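Local coordinates for protein transcription factor GAMBIF1 (Anopheles gambiae, PDB 1BVO) that probably activates RNA polymerase II transcription as a Dorsal-like Rel protein, its specificity domain, the piece described here, being bound to DNA, at residues E65-P70 and F129-E134. Numbering follows the deposited sequence.
Sequences EHKPHP and FGHAKE
His131 reaches from the loop after helix 107-120 to Lys67 and Pro68, which lie in the loop after strand 52-59. Both loops belong to the Rel homology DNA-binding domain, which has an immunoglobulin-like β-sandwich core. The tight part is built round the His131 imidazole. Its NE2 donates a hydrogen bond of 2.7 Å to the backbone oxygen O of Pro68. The angle at the hydrogen is 143°, so the bond is bent. The donor lies in the plane of the Pro68 carbonyl, while the oxygen sits 17° out of the imidazole plane. Lys67 lays its aliphatic chain over one face of the ring. Its CD makes a CH-pi contact, 4.0 Å from the centroid of the His131 ring. Farther toward the rim, Lys67 CB stands 3.9 Å above the ring plane. With chi1 at 65°, His131 CG is tucked in between the two backbone bonds of its own CA, and this torsion brings the imidazole beside the Pro68 carbonyl and under the Lys67 chain. Bond and face contact together probably restrict its rotation.

Beside it, Pro68 meets Phe129 at about a right angle. Pro68 CB is 3.6 Å from Phe129 CE2, and the approach to the ring is oblique. Arg117 of helix 107-120 touches both side chains, and Leu114 of the same helix touches His131. Pro68 and His131 are buried.

Lys67, a partly exposed residue, marks the looser side. The nearest atoms of the contact and of the bound DNA are about 10 Å apart, so this is packing between loops, not a DNA contact. The Lys67 chain bends at its last torsion, and its NZ stays 4.7 Å from His131 ND1, without bonding to it.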
ATOM      1  N   GLU C  65     -13.984  13.397 -25.602  1.00 60.69           N
ATOM      2  CA  GLU C  65     -15.040  13.272 -24.597  1.00 60.12           C
ATOM      3  C   GLU C  65     -14.397  12.882 -23.269  1.00 59.95           C
ATOM      4  O   GLU C  65     -14.809  11.901 -22.638  1.00 60.36           O
ATOM      5  CB  GLU C  65     -16.019  12.169 -25.011  1.00 67.33           C
ATOM      6  CG  GLU C  65     -16.942  12.541 -26.133  1.00 74.66           C
ATOM      7  CD  GLU C  65     -17.861  13.678 -25.742  1.00 82.82           C
ATOM      8  OE1 GLU C  65     -18.835  13.425 -24.999  1.00 85.33           O
ATOM      9  OE2 GLU C  65     -17.599  14.830 -26.162  1.00 86.79           O
ATOM     10  N   HIS C  66     -13.396  13.652 -22.847  1.00 52.47           N
ATOM     11  CA  HIS C  66     -12.672  13.371 -21.613  1.00 43.55           C
ATOM     12  C   HIS C  66     -13.612  13.047 -20.464  1.00 44.95           C
ATOM     13  O   HIS C  66     -14.646  13.682 -20.305  1.00 45.15           O
ATOM     14  CB  HIS C  66     -11.810  14.562 -21.229  1.00 40.86           C
ATOM     15  CG  HIS C  66     -11.023  15.117 -22.370  1.00 33.68           C
ATOM     16  ND1 HIS C  66      -9.711  14.761 -22.610  1.00 38.63           N
ATOM     17  CD2 HIS C  66     -11.380  15.936 -23.376  1.00 31.44           C
ATOM     18  CE1 HIS C  66      -9.302  15.333 -23.728  1.00 37.62           C
ATOM     19  NE2 HIS C  66     -10.296  16.052 -24.211  1.00 40.74           N
ATOM     20  N   LYS C  67     -13.204  12.089 -19.639  1.00 48.47           N
ATOM     21  CA  LYS C  67     -13.974  11.642 -18.480  1.00 46.90           C
ATOM     22  C   LYS C  67     -13.305  12.077 -17.194  1.00 45.02           C
ATOM     23  O   LYS C  67     -12.075  12.236 -17.133  1.00 34.96           O
ATOM     24  CB  LYS C  67     -13.996  10.115 -18.381  1.00 50.59           C
ATOM     25  CG  LYS C  67     -14.236   9.336 -19.634  1.00 56.20           C
ATOM     26  CD  LYS C  67     -13.833   7.890 -19.365  1.00 61.73           C
ATOM     27  CE  LYS C  67     -14.272   6.977 -20.481  1.00 65.74           C
ATOM     28  NZ  LYS C  67     -15.745   6.828 -20.435  1.00 70.04           N
ATOM     29  N   PRO C  68     -14.095  12.152 -16.114  1.00 43.71           N
ATOM     30  CA  PRO C  68     -13.630  12.533 -14.785  1.00 47.77           C
ATOM     31  C   PRO C  68     -12.464  11.626 -14.466  1.00 48.80           C
ATOM     32  O   PRO C  68     -12.540  10.402 -14.655  1.00 50.13           O
ATOM     33  CB  PRO C  68     -14.825  12.200 -13.910  1.00 45.02           C
ATOM     34  CG  PRO C  68     -15.956  12.579 -14.780  1.00 44.91           C
ATOM     35  CD  PRO C  68     -15.561  11.981 -16.116  1.00 45.69           C
ATOM     36  N   HIS C  69     -11.347  12.245 -14.128  1.00 45.91           N
ATOM     37  CA  HIS C  69     -10.171  11.501 -13.782  1.00 40.21           C
ATOM     38  C   HIS C  69     -10.238  11.466 -12.283  1.00 42.73           C
ATOM     39  O   HIS C  69     -10.443  12.496 -11.646  1.00 47.36           O
ATOM     40  CB  HIS C  69      -8.914  12.218 -14.244  1.00 42.53           C
ATOM     41  CG  HIS C  69      -7.679  11.387 -14.099  1.00 43.34           C
ATOM     42  ND1 HIS C  69      -7.343  10.788 -12.905  1.00 42.94           N
ATOM     43  CD2 HIS C  69      -6.758  10.999 -15.001  1.00 41.88           C
ATOM     44  CE1 HIS C  69      -6.253  10.056 -13.087  1.00 49.58           C
ATOM     45  NE2 HIS C  69      -5.880  10.163 -14.346  1.00 47.66           N
ATOM     46  N   PRO C  70      -9.991  10.293 -11.686  1.00 44.93           N
ATOM     47  CA  PRO C  70     -10.026  10.090 -10.226  1.00 47.37           C
ATOM     48  C   PRO C  70      -9.239  11.092  -9.393  1.00 46.78           C
ATOM     49  O   PRO C  70      -9.703  11.536  -8.342  1.00 52.95           O
ATOM     50  CB  PRO C  70      -9.474   8.669 -10.058  1.00 42.10           C
ATOM     51  CG  PRO C  70      -8.643   8.473 -11.300  1.00 50.62           C
ATOM     52  CD  PRO C  70      -9.547   9.062 -12.361  1.00 45.50           C
ATOM     53  N   PHE C 129     -20.124   7.629 -15.245  1.00 57.99           N
ATOM     54  CA  PHE C 129     -19.016   6.968 -14.585  1.00 62.28           C
ATOM     55  C   PHE C 129     -18.821   5.513 -14.939  1.00 64.36           C
ATOM     56  O   PHE C 129     -18.435   4.696 -14.098  1.00 63.36           O
ATOM     57  CB  PHE C 129     -19.070   7.232 -13.085  1.00 65.72           C
ATOM     58  CG  PHE C 129     -18.907   8.677 -12.766  1.00 73.58           C
ATOM     59  CD1 PHE C 129     -19.920   9.576 -13.083  1.00 76.62           C
ATOM     60  CD2 PHE C 129     -17.701   9.163 -12.285  1.00 69.76           C
ATOM     61  CE1 PHE C 129     -19.729  10.936 -12.944  1.00 74.06           C
ATOM     62  CE2 PHE C 129     -17.502  10.523 -12.141  1.00 75.70           C
ATOM     63  CZ  PHE C 129     -18.516  11.412 -12.470  1.00 73.28           C
ATOM     64  N   GLY C 130     -18.959   5.236 -16.235  1.00 67.33           N
ATOM     65  CA  GLY C 130     -18.802   3.882 -16.730  1.00 70.99           C
ATOM     66  C   GLY C 130     -17.416   3.372 -16.402  1.00 71.56           C
ATOM     67  O   GLY C 130     -17.242   2.254 -15.903  1.00 73.62           O
ATOM     68  N   HIS C 131     -16.440   4.255 -16.577  1.00 70.39           N
ATOM     69  CA  HIS C 131     -15.052   3.935 -16.330  1.00 66.32           C
ATOM     70  C   HIS C 131     -14.711   3.523 -14.885  1.00 64.20           C
ATOM     71  O   HIS C 131     -13.634   2.994 -14.637  1.00 58.22           O
ATOM     72  CB  HIS C 131     -14.179   5.086 -16.833  1.00 70.09           C
ATOM     73  CG  HIS C 131     -14.371   6.379 -16.101  1.00 73.69           C
ATOM     74  ND1 HIS C 131     -15.615   6.835 -15.696  1.00 70.27           N
ATOM     75  CD2 HIS C 131     -13.468   7.265 -15.630  1.00 69.67           C
ATOM     76  CE1 HIS C 131     -15.457   7.943 -14.995  1.00 71.45           C
ATOM     77  NE2 HIS C 131     -14.168   8.227 -14.937  1.00 69.55           N
ATOM     78  N   ALA C 132     -15.641   3.720 -13.949  1.00 65.54           N
ATOM     79  CA  ALA C 132     -15.399   3.335 -12.554  1.00 69.09           C
ATOM     80  C   ALA C 132     -15.349   1.810 -12.382  1.00 75.16           C
ATOM     81  O   ALA C 132     -14.650   1.319 -11.512  1.00 74.14           O
ATOM     82  CB  ALA C 132     -16.453   3.954 -11.633  1.00 62.63           C
ATOM     83  N   LYS C 133     -16.055   1.079 -13.251  1.00 81.73           N
ATOM     84  CA  LYS C 133     -16.102  -0.391 -13.239  1.00 83.49           C
ATOM     85  C   LYS C 133     -14.775  -0.981 -13.765  1.00 84.30           C
ATOM     86  O   LYS C 133     -14.282  -1.991 -13.252  1.00 82.97           O
ATOM     87  CB  LYS C 133     -17.261  -0.897 -14.127  1.00 89.58           C
ATOM     88  CG  LYS C 133     -18.684  -0.399 -13.769  1.00 94.22           C
ATOM     89  CD  LYS C 133     -19.738  -0.948 -14.755  1.00 98.30           C
ATOM     90  CE  LYS C 133     -20.488   0.160 -15.501  1.00 97.22           C
ATOM     91  NZ  LYS C 133     -21.655   0.692 -14.739  1.00 97.54           N
ATOM     92  N   GLU C 134     -14.231  -0.354 -14.805  1.00 84.72           N
ATOM     93  CA  GLU C 134     -12.977  -0.738 -15.462  1.00 87.31           C
ATOM     94  C   GLU C 134     -11.933   0.260 -14.939  1.00 87.84           C
ATOM     95  O   GLU C 134     -11.583   1.209 -15.632  1.00 88.00           O
ATOM     96  CB  GLU C 134     -13.169  -0.532 -16.972  1.00 88.02           C
ATOM     97  CG  GLU C 134     -12.746  -1.676 -17.875  1.00 97.23           C
ATOM     98  CD  GLU C 134     -13.198  -1.456 -19.320  1.00100.00           C
ATOM     99  OE1 GLU C 134     -12.483  -0.754 -20.079  1.00100.00           O
ATOM    100  OE2 GLU C 134     -14.278  -1.983 -19.692  1.00100.00           O
TER